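Local atomic coordinates of DNA alpha-glucosyltransferase (Enterobacteria phage T4, PDB entry 1XV5), a protein that is the DNA alpha-glucosyltransferase of bacteriophage T4, an enzyme of the two-domain GT-B glycosyltransferase fold, modelled here with uridine-5'-diphosphate. Residues W209-L223 with G289-Y301. Numbering follows the deposited sequence.
Sequences WKGFYQMFDFHEKFL and GFGYQLSKLNQKY. With UDP (uridine-5'-diphosphate), chain C.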
loop_
_atom_site.group_PDB
_atom_site.type_symbol
_atom_site.label_atom_id
_atom_site.label_comp_id
_atom_site.label_asym_id
_atom_site.label_seq_id
_atom_site.Cartn_x
_atom_site.Cartn_y
_atom_site.Cartn_z
ATOM N N TRP A 209 -0.165 13.343 -2.009
ATOM C CA TRP A 209 -0.995 12.932 -0.875
ATOM C C TRP A 209 -0.259 12.013 0.094
ATOM O O TRP A 209 -0.796 11.653 1.142
ATOM C CB TRP A 209 -2.328 12.294 -1.313
ATOM C CG TRP A 209 -2.289 11.071 -2.181
ATOM C CD1 TRP A 209 -2.457 11.030 -3.538
ATOM C CD2 TRP A 209 -2.198 9.706 -1.748
ATOM N NE1 TRP A 209 -2.488 9.727 -3.973
ATOM C CE2 TRP A 209 -2.332 8.894 -2.896
ATOM C CE3 TRP A 209 -2.024 9.090 -0.501
ATOM C CZ2 TRP A 209 -2.297 7.492 -2.835
ATOM C CZ3 TRP A 209 -1.991 7.693 -0.440
ATOM C CH2 TRP A 209 -2.128 6.915 -1.602
ATOM N N LYS A 210 0.975 11.648 -0.248
ATOM C CA LYS A 210 1.782 10.799 0.624
ATOM C C LYS A 210 2.425 11.678 1.689
ATOM O O LYS A 210 3.061 11.183 2.617
ATOM C CB LYS A 210 2.870 10.076 -0.177
ATOM C CG LYS A 210 2.339 9.037 -1.155
ATOM C CD LYS A 210 1.797 7.793 -0.452
ATOM C CE LYS A 210 1.363 6.748 -1.473
ATOM N NZ LYS A 210 0.853 5.481 -0.864
ATOM N N GLY A 211 2.272 12.990 1.523
ATOM C CA GLY A 211 2.799 13.945 2.486
ATOM C C GLY A 211 4.290 14.225 2.556
ATOM O O GLY A 211 4.793 14.562 3.626
ATOM N N PHE A 212 5.016 14.115 1.447
ATOM C CA PHE A 212 6.444 14.387 1.521
ATOM C C PHE A 212 6.755 15.868 1.753
ATOM O O PHE A 212 7.746 16.195 2.400
ATOM C CB PHE A 212 7.197 13.853 0.284
ATOM C CG PHE A 212 6.724 14.407 -1.036
ATOM C CD1 PHE A 212 5.788 13.718 -1.800
ATOM C CD2 PHE A 212 7.252 15.594 -1.534
ATOM C CE1 PHE A 212 5.384 14.200 -3.049
ATOM C CE2 PHE A 212 6.857 16.089 -2.779
ATOM C CZ PHE A 212 5.921 15.388 -3.537
ATOM N N TYR A 213 5.911 16.770 1.257
ATOM C CA TYR A 213 6.170 18.192 1.477
ATOM C C TYR A 213 6.111 18.511 2.964
ATOM O O TYR A 213 6.858 19.356 3.459
ATOM C CB TYR A 213 5.153 19.065 0.739
ATOM C CG TYR A 213 5.467 19.260 -0.721
ATOM C CD1 TYR A 213 4.584 18.828 -1.709
ATOM C CD2 TYR A 213 6.658 19.867 -1.119
ATOM C CE1 TYR A 213 4.879 18.993 -3.063
ATOM C CE2 TYR A 213 6.967 20.035 -2.469
ATOM C CZ TYR A 213 6.073 19.596 -3.435
ATOM O OH TYR A 213 6.375 19.756 -4.775
ATOM N N GLN A 214 5.213 17.834 3.671
ATOM C CA GLN A 214 5.068 18.049 5.101
ATOM C C GLN A 214 6.296 17.553 5.860
ATOM O O GLN A 214 6.645 18.090 6.918
ATOM C CB GLN A 214 3.788 17.373 5.606
ATOM C CG GLN A 214 2.508 18.132 5.217
ATOM C CD GLN A 214 2.227 18.146 3.713
ATOM O OE1 GLN A 214 1.705 19.128 3.179
ATOM N NE2 GLN A 214 2.555 17.055 3.033
ATOM N N MET A 215 6.965 16.541 5.315
ATOM C CA MET A 215 8.172 16.018 5.947
ATOM C C MET A 215 9.303 17.042 5.771
ATOM O O MET A 215 10.055 17.322 6.709
ATOM C CB MET A 215 8.573 14.681 5.315
ATOM C CG MET A 215 9.649 13.928 6.092
ATOM S SD MET A 215 9.080 13.387 7.727
ATOM C CE MET A 215 10.646 13.115 8.558
ATOM N N PHE A 216 9.420 17.600 4.567
ATOM C CA PHE A 216 10.445 18.610 4.301
ATOM C C PHE A 216 10.231 19.785 5.248
ATOM O O PHE A 216 11.183 20.340 5.801
ATOM C CB PHE A 216 10.347 19.129 2.860
ATOM C CG PHE A 216 10.924 18.201 1.826
ATOM C CD1 PHE A 216 12.257 17.804 1.888
ATOM C CD2 PHE A 216 10.142 17.757 0.763
ATOM C CE1 PHE A 216 12.803 16.981 0.902
ATOM C CE2 PHE A 216 10.681 16.936 -0.225
ATOM C CZ PHE A 216 12.012 16.548 -0.156
ATOM N N ASP A 217 8.966 20.155 5.425
ATOM C CA ASP A 217 8.590 21.275 6.282
ATOM C C ASP A 217 8.964 20.983 7.734
ATOM O O ASP A 217 9.542 21.829 8.419
ATOM C CB ASP A 217 7.082 21.522 6.174
ATOM C CG ASP A 217 6.662 22.872 6.738
ATOM O OD1 ASP A 217 5.552 22.963 7.302
ATOM O OD2 ASP A 217 7.430 23.846 6.603
ATOM N N PHE A 218 8.640 19.779 8.196
ATOM C CA PHE A 218 8.941 19.394 9.570
ATOM C C PHE A 218 10.449 19.358 9.808
ATOM O O PHE A 218 10.920 19.713 10.884
ATOM C CB PHE A 218 8.325 18.026 9.887
ATOM C CG PHE A 218 8.333 17.679 11.355
ATOM C CD1 PHE A 218 7.746 18.529 12.290
ATOM C CD2 PHE A 218 8.896 16.487 11.798
ATOM C CE1 PHE A 218 7.719 18.192 13.648
ATOM C CE2 PHE A 218 8.875 16.140 13.148
ATOM C CZ PHE A 218 8.286 16.993 14.076
ATOM N N HIS A 219 11.208 18.927 8.806
ATOM C CA HIS A 219 12.655 18.879 8.955
ATOM C C HIS A 219 13.202 20.298 9.088
ATOM O O HIS A 219 14.008 20.589 9.971
ATOM C CB HIS A 219 13.309 18.216 7.746
ATOM C CG HIS A 219 14.790 18.056 7.885
ATOM N ND1 HIS A 219 15.685 18.522 6.945
ATOM C CD2 HIS A 219 15.535 17.487 8.863
ATOM C CE1 HIS A 219 16.916 18.247 7.338
ATOM N NE2 HIS A 219 16.852 17.619 8.499
ATOM N N GLU A 220 12.759 21.177 8.200
ATOM C CA GLU A 220 13.218 22.563 8.215
ATOM C C GLU A 220 12.866 23.309 9.500
ATOM O O GLU A 220 13.707 24.006 10.071
ATOM C CB GLU A 220 12.638 23.318 7.016
ATOM C CG GLU A 220 12.972 24.805 6.990
ATOM C CD GLU A 220 12.402 25.508 5.771
ATOM O OE1 GLU A 220 12.856 25.210 4.645
ATOM O OE2 GLU A 220 11.497 26.354 5.937
ATOM N N LYS A 221 11.627 23.153 9.954
ATOM C CA LYS A 221 11.155 23.851 11.145
ATOM C C LYS A 221 11.565 23.284 12.495
ATOM O O LYS A 221 11.802 24.046 13.436
ATOM C CB LYS A 221 9.630 23.965 11.110
ATOM C CG LYS A 221 9.095 24.832 9.985
ATOM C CD LYS A 221 7.578 24.868 9.995
ATOM C CE LYS A 221 7.041 25.755 8.880
ATOM N NZ LYS A 221 5.556 25.697 8.824
ATOM N N PHE A 222 11.650 21.961 12.605
ATOM C CA PHE A 222 11.996 21.359 13.884
ATOM C C PHE A 222 13.164 20.385 13.946
ATOM O O PHE A 222 14.035 20.522 14.800
ATOM C CB PHE A 222 10.762 20.679 14.483
ATOM C CG PHE A 222 9.656 21.633 14.826
ATOM C CD1 PHE A 222 8.740 22.032 13.862
ATOM C CD2 PHE A 222 9.557 22.164 16.108
ATOM C CE1 PHE A 222 7.737 22.948 14.168
ATOM C CE2 PHE A 222 8.557 23.083 16.427
ATOM C CZ PHE A 222 7.647 23.475 15.454
ATOM N N LEU A 223 13.182 19.395 13.062
ATOM C CA LEU A 223 14.247 18.399 13.091
ATOM C C LEU A 223 15.651 18.941 12.820
ATOM O O LEU A 223 16.569 18.700 13.603
ATOM C CB LEU A 223 13.925 17.261 12.115
ATOM C CG LEU A 223 12.596 16.539 12.374
ATOM C CD1 LEU A 223 12.378 15.475 11.307
ATOM C CD2 LEU A 223 12.596 15.910 13.761
ATOM N N GLY A 289 15.062 5.950 14.867
ATOM C CA GLY A 289 14.240 6.367 15.988
ATOM C C GLY A 289 12.775 6.573 15.662
ATOM O O GLY A 289 11.891 6.073 16.368
ATOM N N PHE A 290 12.506 7.303 14.586
ATOM C CA PHE A 290 11.133 7.587 14.212
ATOM C C PHE A 290 10.861 7.413 12.730
ATOM O O PHE A 290 11.641 7.856 11.887
ATOM C CB PHE A 290 10.773 9.008 14.662
ATOM C CG PHE A 290 11.008 9.237 16.121
ATOM C CD1 PHE A 290 12.277 9.568 16.594
ATOM C CD2 PHE A 290 9.990 9.011 17.040
ATOM C CE1 PHE A 290 12.528 9.657 17.966
ATOM C CE2 PHE A 290 10.232 9.098 18.411
ATOM C CZ PHE A 290 11.503 9.419 18.873
ATOM N N GLY A 291 9.755 6.734 12.438
ATOM C CA GLY A 291 9.344 6.491 11.067
ATOM C C GLY A 291 8.145 7.367 10.764
ATOM O O GLY A 291 7.262 7.539 11.608
ATOM N N TYR A 292 8.102 7.906 9.551
ATOM C CA TYR A 292 7.023 8.792 9.153
ATOM C C TYR A 292 6.228 8.292 7.960
ATOM O O TYR A 292 6.789 7.854 6.960
ATOM C CB TYR A 292 7.587 10.171 8.813
ATOM C CG TYR A 292 8.243 10.874 9.976
ATOM C CD1 TYR A 292 7.680 12.026 10.524
ATOM C CD2 TYR A 292 9.426 10.387 10.532
ATOM C CE1 TYR A 292 8.280 12.681 11.602
ATOM C CE2 TYR A 292 10.035 11.032 11.610
ATOM C CZ TYR A 292 9.456 12.178 12.138
ATOM O OH TYR A 292 10.052 12.819 13.203
ATOM N N GLN A 293 4.911 8.370 8.083
ATOM C CA GLN A 293 4.003 7.976 7.015
ATOM C C GLN A 293 2.949 9.059 7.129
ATOM O O GLN A 293 2.081 9.009 8.001
ATOM C CB GLN A 293 3.414 6.593 7.294
ATOM C CG GLN A 293 3.039 5.835 6.029
ATOM C CD GLN A 293 1.772 6.356 5.381
ATOM O OE1 GLN A 293 1.330 7.471 5.653
ATOM N NE2 GLN A 293 1.185 5.548 4.511
ATOM N N LEU A 294 3.047 10.058 6.259
ATOM C CA LEU A 294 2.149 11.195 6.322
ATOM C C LEU A 294 1.060 11.269 5.260
ATOM O O LEU A 294 0.669 12.361 4.841
ATOM C CB LEU A 294 2.988 12.477 6.313
ATOM C CG LEU A 294 4.098 12.510 7.371
ATOM C CD1 LEU A 294 4.927 13.781 7.213
ATOM C CD2 LEU A 294 3.490 12.428 8.772
ATOM N N SER A 295 0.555 10.117 4.836
ATOM C CA SER A 295 -0.512 10.107 3.844
ATOM C C SER A 295 -1.709 10.868 4.406
ATOM O O SER A 295 -2.070 10.718 5.577
ATOM C CB SER A 295 -0.904 8.674 3.482
ATOM O OG SER A 295 0.110 8.089 2.683
ATOM N N LYS A 296 -2.318 11.682 3.554
ATOM C CA LYS A 296 -3.439 12.526 3.952
ATOM C C LYS A 296 -4.589 12.492 2.953
ATOM O O LYS A 296 -5.067 13.540 2.502
ATOM C CB LYS A 296 -2.928 13.959 4.106
ATOM C CG LYS A 296 -2.143 14.442 2.882
ATOM C CD LYS A 296 -1.085 15.466 3.254
ATOM C CE LYS A 296 -1.708 16.727 3.816
ATOM N NZ LYS A 296 -0.671 17.703 4.237
ATOM N N LEU A 297 -5.035 11.287 2.612
ATOM C CA LEU A 297 -6.138 11.127 1.675
ATOM C C LEU A 297 -7.394 11.810 2.192
ATOM O O LEU A 297 -7.609 11.911 3.402
ATOM C CB LEU A 297 -6.450 9.642 1.460
ATOM C CG LEU A 297 -5.457 8.816 0.645
ATOM C CD1 LEU A 297 -5.821 7.343 0.758
ATOM C CD2 LEU A 297 -5.474 9.270 -0.814
ATOM N N ASN A 298 -8.225 12.282 1.271
ATOM C CA ASN A 298 -9.473 12.909 1.667
ATOM C C ASN A 298 -10.305 11.840 2.373
ATOM O O ASN A 298 -10.212 10.653 2.054
ATOM C CB ASN A 298 -10.228 13.431 0.444
ATOM C CG ASN A 298 -11.554 14.069 0.810
ATOM O OD1 ASN A 298 -12.523 13.378 1.131
ATOM N ND2 ASN A 298 -11.601 15.397 0.776
ATOM N N GLN A 299 -11.107 12.283 3.331
ATOM C CA GLN A 299 -11.970 11.421 4.128
ATOM C C GLN A 299 -12.771 10.392 3.326
ATOM O O GLN A 299 -12.961 9.263 3.772
ATOM C CB GLN A 299 -12.928 12.307 4.929
ATOM C CG GLN A 299 -13.815 11.579 5.910
ATOM C CD GLN A 299 -14.802 12.516 6.575
ATOM O OE1 GLN A 299 -14.427 13.576 7.077
ATOM N NE2 GLN A 299 -16.073 12.127 6.585
ATOM N N LYS A 300 -13.241 10.783 2.145
ATOM C CA LYS A 300 -14.042 9.887 1.309
ATOM C C LYS A 300 -13.357 8.566 0.971
ATOM O O LYS A 300 -14.025 7.553 0.769
ATOM C CB LYS A 300 -14.421 10.592 0.005
ATOM C CG LYS A 300 -13.215 10.963 -0.839
ATOM C CD LYS A 300 -13.567 11.935 -1.956
ATOM C CE LYS A 300 -14.393 11.284 -3.039
ATOM N NZ LYS A 300 -14.620 12.243 -4.157
ATOM N N TYR A 301 -12.028 8.585 0.900
ATOM C CA TYR A 301 -11.257 7.393 0.556
ATOM C C TYR A 301 -10.872 6.550 1.766
ATOM O O TYR A 301 -10.328 5.457 1.611
ATOM C CB TYR A 301 -9.966 7.791 -0.168
ATOM C CG TYR A 301 -10.176 8.637 -1.397
ATOM C CD1 TYR A 301 -10.831 8.123 -2.517
ATOM C CD2 TYR A 301 -9.738 9.963 -1.439
ATOM C CE1 TYR A 301 -11.050 8.909 -3.649
ATOM C CE2 TYR A 301 -9.954 10.759 -2.566
ATOM C CZ TYR A 301 -10.613 10.225 -3.665
ATOM O OH TYR A 301 -10.850 11.009 -4.775
HETATM N N1 UDP C . 7.809 0.014 -1.459
HETATM C C2 UDP C . 9.040 -0.557 -1.712
HETATM N N3 UDP C . 9.927 0.254 -2.375
HETATM C C4 UDP C . 9.711 1.554 -2.791
HETATM C C5 UDP C . 8.415 2.075 -2.480
HETATM C C6 UDP C . 7.529 1.304 -1.842
HETATM O O2 UDP C . 9.326 -1.692 -1.367
HETATM O O4 UDP C . 10.609 2.160 -3.377
HETATM C "C1'" UDP C . 6.808 -0.811 -0.774
HETATM C "C2'" UDP C . 6.316 -0.248 0.554
HETATM O "O2'" UDP C . 7.227 -0.530 1.596
HETATM C "C3'" UDP C . 4.983 -0.974 0.674
HETATM C "C4'" UDP C . 4.469 -0.913 -0.763
HETATM O "O4'" UDP C . 5.661 -0.873 -1.593
HETATM O "O3'" UDP C . 5.215 -2.331 1.051
HETATM C "C5'" UDP C . 3.595 0.285 -1.081
HETATM O "O5'" UDP C . 2.282 0.070 -0.577
HETATM P PA UDP C . 1.460 1.193 0.202
HETATM O O1A UDP C . 0.166 0.568 0.545
HETATM O O2A UDP C . 2.312 1.743 1.290
HETATM O O3A UDP C . 1.228 2.401 -0.879
HETATM P PB UDP C . 1.016 2.387 -2.504
HETATM O O1B UDP C . 0.071 3.489 -2.818
HETATM O O2B UDP C . 2.355 2.383 -3.136
HETATM O O3B UDP C . 0.300 1.002 -2.801
HETATM O O HOH W 1 2.847 8.476 3.207
#
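Met-215 covers one face of the Tyr-292 ring, its CE almost over the centre, 3.5 Å from the ring centroid, while SD sits nearer the rim in a Met-aromatic contact. The bend of the Met-215 chain at chi2 (66°) lays the thioether over the ring. At the phenol end, Tyr-292 OH lies in the plane of the Phe-218 ring, at its edge, 3.5 Å from Phe-218 CE2. Farther along, Leu-297 CD2 rests off centre on one face of the Trp-209 indole in a CH-pi contact, 3.4 Å from Trp-209 CD2.

Between these packed ends Leu-294 CD1 meets the start of the helix, 4.2 Å from Met-215 SD, and Lys-296 N donates a nearly straight bond to Trp-209 O (2.9 Å, 159°). A water donates to both Lys-210 O and Ser-295 OG, bridging the 3-10 turn and the loop after the strand. Lys-210 NZ, salt-bridged to Glu-307, reaches UDP O1B at 2.9 Å and, more weakly, O3A; Glu-307 also binds Ser-295 OG. Helix 212-223, the connection of the beta-alpha-beta unit between parallel strands 199-203 and 229-233 in a Rossmann-like domain, thus covers strand 288-293, while Tyr-292 touches strand 319-323 and helix 354-365.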